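Local coordinates for Exo-beta-1,4-mannosidase (PDB 4LYP), which probably hydrolyses terminal beta-1,4-linked mannose residues from mannan-type oligosaccharides as a secreted fungal family 5 glycosidase, and also has transglycosylation activity, at residues D106-P118 / P404-E416. Residues are numbered along the deposited sequence; the frame is centred on the assembly and turned at random.
Sequences DDQPYRMRPSMMP and PYGMVWLGDPPHE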
ATOM      1  N   ASP A 106      -9.068   3.963 -20.183  1.00  7.86           N
ATOM      2  CA  ASP A 106      -8.289   5.141 -19.836  1.00  7.61           C
ATOM      3  C   ASP A 106      -9.050   6.450 -19.997  1.00  7.01           C
ATOM      4  O   ASP A 106      -8.455   7.530 -19.953  1.00  7.63           O
ATOM      5  CB  ASP A 106      -7.006   5.183 -20.707  1.00  8.87           C
ATOM      6  CG  ASP A 106      -6.011   4.035 -20.320  1.00  7.86           C
ATOM      7  OD1 ASP A 106      -5.823   3.891 -19.079  1.00  8.43           O
ATOM      8  OD2 ASP A 106      -5.477   3.382 -21.190  1.00  9.69           O
ATOM      9  N   ASP A 107     -10.392   6.386 -20.124  1.00  7.39           N
ATOM     10  CA  ASP A 107     -11.247   7.557 -20.154  1.00  7.83           C
ATOM     11  C   ASP A 107     -11.996   7.719 -18.837  1.00  8.22           C
ATOM     12  O   ASP A 107     -13.042   8.435 -18.804  1.00 11.72           O
ATOM     13  CB  ASP A 107     -12.236   7.465 -21.350  1.00  8.69           C
ATOM     14  CG  ASP A 107     -13.216   6.355 -21.197  1.00  8.95           C
ATOM     15  OD1 ASP A 107     -13.074   5.438 -20.359  1.00  9.42           O
ATOM     16  OD2 ASP A 107     -14.198   6.297 -22.013  1.00 14.41           O
ATOM     17  N   GLN A 108     -11.562   7.080 -17.760  1.00  8.64           N
ATOM     18  CA  GLN A 108     -12.301   7.120 -16.492  1.00  8.01           C
ATOM     19  C   GLN A 108     -11.675   8.151 -15.544  1.00  7.43           C
ATOM     20  O   GLN A 108     -10.469   8.272 -15.426  1.00  9.07           O
ATOM     21  CB  GLN A 108     -12.305   5.775 -15.812  1.00  8.52           C
ATOM     22  CG  GLN A 108     -13.050   4.696 -16.678  1.00  9.33           C
ATOM     23  CD  GLN A 108     -14.514   5.064 -16.822  1.00  8.48           C
ATOM     24  OE1 GLN A 108     -15.230   5.173 -15.814  1.00 10.21           O
ATOM     25  NE2 GLN A 108     -14.954   5.258 -18.058  1.00  9.71           N
ATOM     26  N   PRO A 109     -12.514   8.888 -14.822  1.00  8.09           N
ATOM     27  CA  PRO A 109     -12.014   9.805 -13.773  1.00  8.33           C
ATOM     28  C   PRO A 109     -11.525   9.017 -12.593  1.00  8.03           C
ATOM     29  O   PRO A 109     -11.827   7.828 -12.388  1.00  8.40           O
ATOM     30  CB  PRO A 109     -13.269  10.619 -13.442  1.00  9.88           C
ATOM     31  CG  PRO A 109     -14.429   9.622 -13.659  1.00  9.72           C
ATOM     32  CD  PRO A 109     -14.001   8.822 -14.856  1.00  9.52           C
ATOM     33  N   TYR A 110     -10.767   9.687 -11.729  1.00  8.03           N
ATOM     34  CA  TYR A 110     -10.409   9.225 -10.389  1.00  7.34           C
ATOM     35  C   TYR A 110      -9.403   8.083 -10.392  1.00  7.38           C
ATOM     36  O   TYR A 110      -9.254   7.420  -9.338  1.00  8.95           O
ATOM     37  CB  TYR A 110     -11.637   8.847  -9.528  1.00  8.46           C
ATOM     38  CG  TYR A 110     -12.761   9.853  -9.607  1.00  8.78           C
ATOM     39  CD1 TYR A 110     -12.562  11.205  -9.327  1.00  9.77           C
ATOM     40  CD2 TYR A 110     -13.990   9.440 -10.084  1.00 10.30           C
ATOM     41  CE1 TYR A 110     -13.600  12.139  -9.492  1.00 12.08           C
ATOM     42  CE2 TYR A 110     -15.068  10.332 -10.239  1.00 12.73           C
ATOM     43  CZ  TYR A 110     -14.857  11.649  -9.982  1.00 13.68           C
ATOM     44  OH  TYR A 110     -15.865  12.569 -10.163  1.00 18.52           O
ATOM     45  N   ARG A 111      -8.666   7.813 -11.479  1.00  6.70           N
ATOM     46  CA  ARG A 111      -7.784   6.670 -11.490  1.00  7.04           C
ATOM     47  C   ARG A 111      -6.476   6.947 -12.217  1.00  6.80           C
ATOM     48  O   ARG A 111      -6.316   7.844 -13.078  1.00  7.34           O
ATOM     49  CB  ARG A 111      -8.411   5.384 -12.085  1.00  6.99           C
ATOM     50  CG  ARG A 111      -8.790   5.497 -13.592  1.00  7.31           C
ATOM     51  CD  ARG A 111      -9.299   4.192 -14.146  1.00  7.60           C
ATOM     52  NE  ARG A 111     -10.583   3.858 -13.588  1.00  7.38           N
ATOM     53  CZ  ARG A 111     -11.346   2.829 -14.031  1.00  7.06           C
ATOM     54  NH1 ARG A 111     -12.560   2.686 -13.571  1.00  7.67           N
ATOM     55  NH2 ARG A 111     -10.794   1.967 -14.884  1.00  7.48           N
ATOM     56  N   MET A 112      -5.486   6.103 -11.931  1.00  7.01           N
ATOM     57  CA  MET A 112      -4.183   6.155 -12.556  1.00  6.97           C
ATOM     58  C   MET A 112      -4.299   6.033 -14.048  1.00  6.69           C
ATOM     59  O   MET A 112      -4.999   5.161 -14.569  1.00  7.42           O
ATOM     60  CB  MET A 112      -3.391   4.951 -12.059  1.00  8.13           C
ATOM     61  CG  MET A 112      -3.088   5.033 -10.529  1.00  8.41           C
ATOM     62  SD  MET A 112      -2.852   3.413  -9.701  1.00  9.59           S
ATOM     63  CE  MET A 112      -1.310   2.811 -10.387  1.00 12.85           C
ATOM     64  N   ARG A 113      -3.576   6.881 -14.764  1.00  6.69           N
ATOM     65  CA  ARG A 113      -3.589   6.885 -16.214  1.00  6.93           C
ATOM     66  C   ARG A 113      -2.151   7.134 -16.707  1.00  7.03           C
ATOM     67  O   ARG A 113      -1.470   8.018 -16.173  1.00  7.46           O
ATOM     68  CB  ARG A 113      -4.516   8.017 -16.760  1.00  7.14           C
ATOM     69  CG  ARG A 113      -4.770   7.919 -18.262  1.00  7.95           C
ATOM     70  CD  ARG A 113      -5.532   9.096 -18.815  1.00  8.54           C
ATOM     71  NE  ARG A 113      -6.877   9.187 -18.287  1.00  8.19           N
ATOM     72  CZ  ARG A 113      -7.487  10.175 -17.643  1.00  8.11           C
ATOM     73  NH1 ARG A 113      -6.811  11.266 -17.342  1.00  8.26           N
ATOM     74  NH2 ARG A 113      -8.810  10.070 -17.337  1.00  9.60           N
ATOM     75  N   PRO A 114      -1.695   6.451 -17.752  1.00  6.91           N
ATOM     76  CA  PRO A 114      -2.403   5.344 -18.397  1.00  7.58           C
ATOM     77  C   PRO A 114      -2.396   4.083 -17.484  1.00  7.68           C
ATOM     78  O   PRO A 114      -1.448   3.896 -16.677  1.00  8.03           O
ATOM     79  CB  PRO A 114      -1.581   5.112 -19.702  1.00  8.83           C
ATOM     80  CG  PRO A 114      -0.170   5.556 -19.318  1.00  9.32           C
ATOM     81  CD  PRO A 114      -0.332   6.652 -18.302  1.00  7.85           C
ATOM     82  N   SER A 115      -3.422   3.262 -17.639  1.00  8.13           N
ATOM     83  CA  SER A 115      -3.537   2.031 -16.895  1.00  7.04           C
ATOM     84  C   SER A 115      -2.518   0.966 -17.391  1.00  7.50           C
ATOM     85  O   SER A 115      -2.121   0.932 -18.566  1.00  7.79           O
ATOM     86  CB  SER A 115      -4.944   1.489 -17.014  1.00  7.63           C
ATOM     87  OG  SER A 115      -5.331   1.222 -18.366  1.00  8.34           O
ATOM     88  N   MET A 116      -2.173   0.086 -16.460  1.00  7.90           N
ATOM     89  CA  MET A 116      -1.340  -1.070 -16.820  1.00  8.43           C
ATOM     90  C   MET A 116      -2.080  -2.068 -17.750  1.00  7.70           C
ATOM     91  O   MET A 116      -1.499  -2.660 -18.632  1.00  7.91           O
ATOM     92  CB  MET A 116      -0.930  -1.745 -15.507  1.00  8.88           C
ATOM     93  CG  MET A 116       0.033  -2.883 -15.598  1.00  9.08           C
ATOM     94  SD  MET A 116       0.104  -3.725 -14.024  1.00  8.22           S
ATOM     95  CE  MET A 116       1.648  -4.633 -14.236  1.00 10.07           C
ATOM     96  N   MET A 117      -3.377  -2.239 -17.425  1.00  7.68           N
ATOM     97  CA  MET A 117      -4.199  -3.261 -18.108  1.00  7.90           C
ATOM     98  C   MET A 117      -5.488  -2.557 -18.587  1.00  7.42           C
ATOM     99  O   MET A 117      -6.535  -2.569 -17.933  1.00  7.76           O
ATOM    100  CB  MET A 117      -4.496  -4.412 -17.200  1.00  7.78           C
ATOM    101  CG  MET A 117      -5.142  -5.569 -17.932  1.00  9.64           C
ATOM    102  SD  MET A 117      -5.403  -7.084 -16.990  1.00  9.38           S
ATOM    103  CE  MET A 117      -6.777  -6.649 -15.938  1.00 12.16           C
ATOM    104  N   PRO A 118      -5.417  -1.940 -19.791  1.00  8.06           N
ATOM    105  CA  PRO A 118      -6.566  -1.159 -20.266  1.00  8.34           C
ATOM    106  C   PRO A 118      -7.843  -1.972 -20.583  1.00  8.29           C
ATOM    107  O   PRO A 118      -8.941  -1.434 -20.480  1.00  9.69           O
ATOM    108  CB  PRO A 118      -6.031  -0.406 -21.552  1.00  9.19           C
ATOM    109  CG  PRO A 118      -4.806  -1.252 -21.924  1.00 10.49           C
ATOM    110  CD  PRO A 118      -4.206  -1.664 -20.583  1.00  9.21           C
ATOM    111  N   PRO A 404       0.586  15.187 -19.312  1.00  7.67           N
ATOM    112  CA  PRO A 404      -0.347  15.119 -20.453  1.00  7.84           C
ATOM    113  C   PRO A 404      -1.423  14.060 -20.292  1.00  7.09           C
ATOM    114  O   PRO A 404      -2.443  14.149 -21.004  1.00  7.72           O
ATOM    115  CB  PRO A 404       0.589  14.811 -21.661  1.00 10.52           C
ATOM    116  CG  PRO A 404       1.918  15.403 -21.207  1.00 11.78           C
ATOM    117  CD  PRO A 404       1.985  15.112 -19.733  1.00 10.12           C
ATOM    118  N   TYR A 405      -1.253  13.115 -19.393  1.00  7.33           N
ATOM    119  CA  TYR A 405      -2.280  12.126 -19.029  1.00  7.22           C
ATOM    120  C   TYR A 405      -3.166  12.605 -17.904  1.00  7.21           C
ATOM    121  O   TYR A 405      -4.042  11.847 -17.462  1.00  8.49           O
ATOM    122  CB  TYR A 405      -1.604  10.798 -18.655  1.00  8.21           C
ATOM    123  CG  TYR A 405      -0.925  10.114 -19.820  1.00  7.67           C
ATOM    124  CD1 TYR A 405       0.408  10.311 -20.100  1.00  8.81           C
ATOM    125  CD2 TYR A 405      -1.655   9.230 -20.641  1.00  8.01           C
ATOM    126  CE1 TYR A 405       1.016   9.632 -21.180  1.00  9.82           C
ATOM    127  CE2 TYR A 405      -1.087   8.559 -21.673  1.00  9.60           C
ATOM    128  CZ  TYR A 405       0.265   8.743 -21.915  1.00 10.07           C
ATOM    129  OH  TYR A 405       0.853   8.004 -22.930  1.00 13.53           O
ATOM    130  N   GLY A 406      -2.988  13.832 -17.439  1.00  6.79           N
ATOM    131  CA  GLY A 406      -3.816  14.310 -16.383  1.00  7.37           C
ATOM    132  C   GLY A 406      -3.391  14.002 -14.955  1.00  7.11           C
ATOM    133  O   GLY A 406      -4.125  14.244 -14.009  1.00  8.62           O
ATOM    134  N   MET A 407      -2.155  13.506 -14.820  1.00  7.10           N
ATOM    135  CA  MET A 407      -1.703  13.039 -13.485  1.00  7.11           C
ATOM    136  C   MET A 407      -0.826  14.084 -12.820  1.00  7.06           C
ATOM    137  O   MET A 407       0.146  14.560 -13.429  1.00  7.56           O
ATOM    138  CB  MET A 407      -0.894  11.751 -13.666  1.00  7.09           C
ATOM    139  CG  MET A 407      -1.691  10.636 -14.284  1.00  7.92           C
ATOM    140  SD  MET A 407      -2.903   9.868 -13.186  1.00  7.75           S
ATOM    141  CE  MET A 407      -4.451  10.631 -13.683  1.00  9.45           C
ATOM    142  N   VAL A 408      -1.128  14.371 -11.565  1.00  7.14           N
ATOM    143  CA  VAL A 408      -0.198  15.084 -10.659  1.00  7.68           C
ATOM    144  C   VAL A 408       0.319  13.999  -9.748  1.00  6.66           C
ATOM    145  O   VAL A 408      -0.285  13.649  -8.731  1.00  7.31           O
ATOM    146  CB  VAL A 408      -0.890  16.226  -9.872  1.00  8.49           C
ATOM    147  CG1 VAL A 408       0.135  16.907  -8.936  1.00 10.06           C
ATOM    148  CG2 VAL A 408      -1.474  17.251 -10.820  1.00  9.86           C
ATOM    149  N   TRP A 409       1.454  13.390 -10.147  1.00  7.06           N
ATOM    150  CA  TRP A 409       1.952  12.212  -9.407  1.00  7.28           C
ATOM    151  C   TRP A 409       2.521  12.686  -8.105  1.00  7.31           C
ATOM    152  O   TRP A 409       3.319  13.635  -8.034  1.00  8.04           O
ATOM    153  CB  TRP A 409       3.030  11.474 -10.202  1.00  8.55           C
ATOM    154  CG  TRP A 409       2.468  10.739 -11.411  1.00  7.51           C
ATOM    155  CD1 TRP A 409       2.822  10.915 -12.714  1.00  8.71           C
ATOM    156  CD2 TRP A 409       1.506   9.650 -11.398  1.00  7.33           C
ATOM    157  NE1 TRP A 409       2.169  10.028 -13.538  1.00  8.18           N
ATOM    158  CE2 TRP A 409       1.313   9.243 -12.747  1.00  7.81           C
ATOM    159  CE3 TRP A 409       0.766   9.004 -10.399  1.00  8.38           C
ATOM    160  CZ2 TRP A 409       0.425   8.223 -13.106  1.00  8.28           C
ATOM    161  CZ3 TRP A 409      -0.093   8.002 -10.772  1.00  9.24           C
ATOM    162  CH2 TRP A 409      -0.255   7.603 -12.091  1.00  8.11           C
ATOM    163  N   LEU A 410       2.149  11.991  -7.032  1.00  7.26           N
ATOM    164  CA  LEU A 410       2.671  12.204  -5.658  1.00  7.10           C
ATOM    165  C   LEU A 410       2.033  11.075  -4.838  1.00  5.87           C
ATOM    166  O   LEU A 410       1.565  10.085  -5.405  1.00  6.84           O
ATOM    167  CB  LEU A 410       2.456  13.640  -5.134  1.00  7.58           C
ATOM    168  CG  LEU A 410       1.198  14.352  -5.540  1.00  7.41           C
ATOM    169  CD1 LEU A 410      -0.090  13.673  -5.038  1.00  8.48           C
ATOM    170  CD2 LEU A 410       1.294  15.787  -5.066  1.00  9.13           C
ATOM    171  N   GLY A 411       2.019  11.187  -3.499  1.00  6.55           N
ATOM    172  CA  GLY A 411       1.587  10.050  -2.682  1.00  7.46           C
ATOM    173  C   GLY A 411       0.057   9.884  -2.571  1.00  6.23           C
ATOM    174  O   GLY A 411      -0.365   8.875  -1.987  1.00  6.88           O
ATOM    175  N   ASP A 412      -0.715  10.848  -3.052  1.00  6.59           N
ATOM    176  CA  ASP A 412      -2.164  10.819  -2.972  1.00  6.55           C
ATOM    177  C   ASP A 412      -2.750  10.342  -4.280  1.00  6.48           C
ATOM    178  O   ASP A 412      -2.529  11.001  -5.318  1.00  6.50           O
ATOM    179  CB  ASP A 412      -2.695  12.212  -2.618  1.00  6.92           C
ATOM    180  CG  ASP A 412      -1.992  12.702  -1.361  1.00  7.02           C
ATOM    181  OD1 ASP A 412      -2.277  12.191  -0.272  1.00  7.73           O
ATOM    182  OD2 ASP A 412      -1.105  13.600  -1.482  1.00  7.60           O
ATOM    183  N   PRO A 413      -3.502   9.247  -4.326  1.00  6.15           N
ATOM    184  CA  PRO A 413      -4.090   8.814  -5.612  1.00  6.60           C
ATOM    185  C   PRO A 413      -5.166   9.785  -6.084  1.00  6.17           C
ATOM    186  O   PRO A 413      -5.641  10.633  -5.335  1.00  6.75           O
ATOM    187  CB  PRO A 413      -4.656   7.396  -5.271  1.00  6.78           C
ATOM    188  CG  PRO A 413      -3.998   6.974  -3.981  1.00  6.70           C
ATOM    189  CD  PRO A 413      -3.773   8.281  -3.236  1.00  6.88           C
ATOM    190  N   PRO A 414      -5.563   9.622  -7.352  1.00  6.69           N
ATOM    191  CA  PRO A 414      -6.357  10.690  -8.016  1.00  7.95           C
ATOM    192  C   PRO A 414      -7.852  10.652  -7.649  1.00  8.39           C
ATOM    193  O   PRO A 414      -8.615  11.406  -8.240  1.00 10.73           O
ATOM    194  CB  PRO A 414      -6.141  10.442  -9.469  1.00  8.89           C
ATOM    195  CG  PRO A 414      -5.791   8.972  -9.586  1.00  8.65           C
ATOM    196  CD  PRO A 414      -4.955   8.682  -8.344  1.00  7.74           C
ATOM    197  N   HIS A 415      -8.247   9.823  -6.699  1.00  7.48           N
ATOM    198  CA  HIS A 415      -9.584   9.894  -6.126  1.00  8.01           C
ATOM    199  C   HIS A 415      -9.609  10.826  -4.885  1.00  7.91           C
ATOM    200  O   HIS A 415     -10.700  11.010  -4.309  1.00  9.49           O
ATOM    201  CB  HIS A 415     -10.141   8.532  -5.767  1.00  8.74           C
ATOM    202  CG  HIS A 415      -9.461   7.932  -4.576  1.00  7.57           C
ATOM    203  ND1 HIS A 415      -8.088   7.997  -4.410  1.00  7.73           N
ATOM    204  CD2 HIS A 415      -9.995   7.291  -3.477  1.00  9.45           C
ATOM    205  CE1 HIS A 415      -7.795   7.410  -3.250  1.00  7.82           C
ATOM    206  NE2 HIS A 415      -8.922   6.974  -2.678  1.00  8.53           N
ATOM    207  N   GLU A 416      -8.456  11.387  -4.508  1.00  7.39           N
ATOM    208  CA  GLU A 416      -8.326  12.226  -3.332  1.00  8.50           C
ATOM    209  C   GLU A 416      -7.646  13.495  -3.701  1.00  8.23           C
ATOM    210  O   GLU A 416      -6.919  13.579  -4.691  1.00  8.49           O
ATOM    211  CB  GLU A 416      -7.419  11.468  -2.312  1.00  8.68           C
ATOM    212  CG  GLU A 416      -8.222  10.385  -1.596  1.00  9.48           C
ATOM    213  CD  GLU A 416      -7.403   9.415  -0.783  1.00  8.22           C
ATOM    214  OE1 GLU A 416      -6.155   9.409  -0.821  1.00  9.54           O
ATOM    215  OE2 GLU A 416      -8.042   8.662  -0.005  1.00  9.71           O
TER
HETATM  216  O   HOH W   1       1.120   9.272 -16.321  1.00  7.92           O
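R113 turns its CG anti to the backbone N (chi1 -170°) and bends at chi3, which carries the guanidinium to the backbone carbonyl of Y405; the latter's CG lies anti to its carbonyl carbon, placing the phenol ring against P114. The bond from R113 NH1 to Y405 O measures 2.8 Å, with 158° at the hydrogen. The oxygen lies in the guanidinium plane, although the donor is tilted from the carbonyl plane. R113 NE donates to D106 O within its own loop, so two bonds in different directions fix the group's rotation.

P114, which follows a cis peptide bond, sets CD over one face of the Y405 ring, 3.8 Å from the centroid and 14° off the normal: a CH-pi contact. The far end of that ring is held by a hydrogen bond from Y405 OH to C73 O.

M407, bent at chi2 and chi3, folds back against the 111-113 backbone. Its SD accepts a weak bond from R113 N at 3.4 Å, and its CE lies 3.4 Å from R111 O. A water that accepts from W409 NE1 at 3.1 Å, in the plane of the indole, also lies within hydrogen-bonding distance of R113 O, to which it probably donates, while W409 CH2 meets M112 CB at the ring edge.

Farther along, P414 CG presses on R111 C, and Y110 CA directs a CH...O contact of 3.5 Å to P414 O, the carbonyl within the type I turn 413-416.

The contact thus joins the loops following barrel strands 95-99 and 386-394, and the turn ends at E416, which touches bound guanidine in the pocket. One charged hydrogen bond, a weak N-H...S bond, a probable water bridge and CH contacts link the loops without a salt bridge, consistent with a join held by many modest interactions.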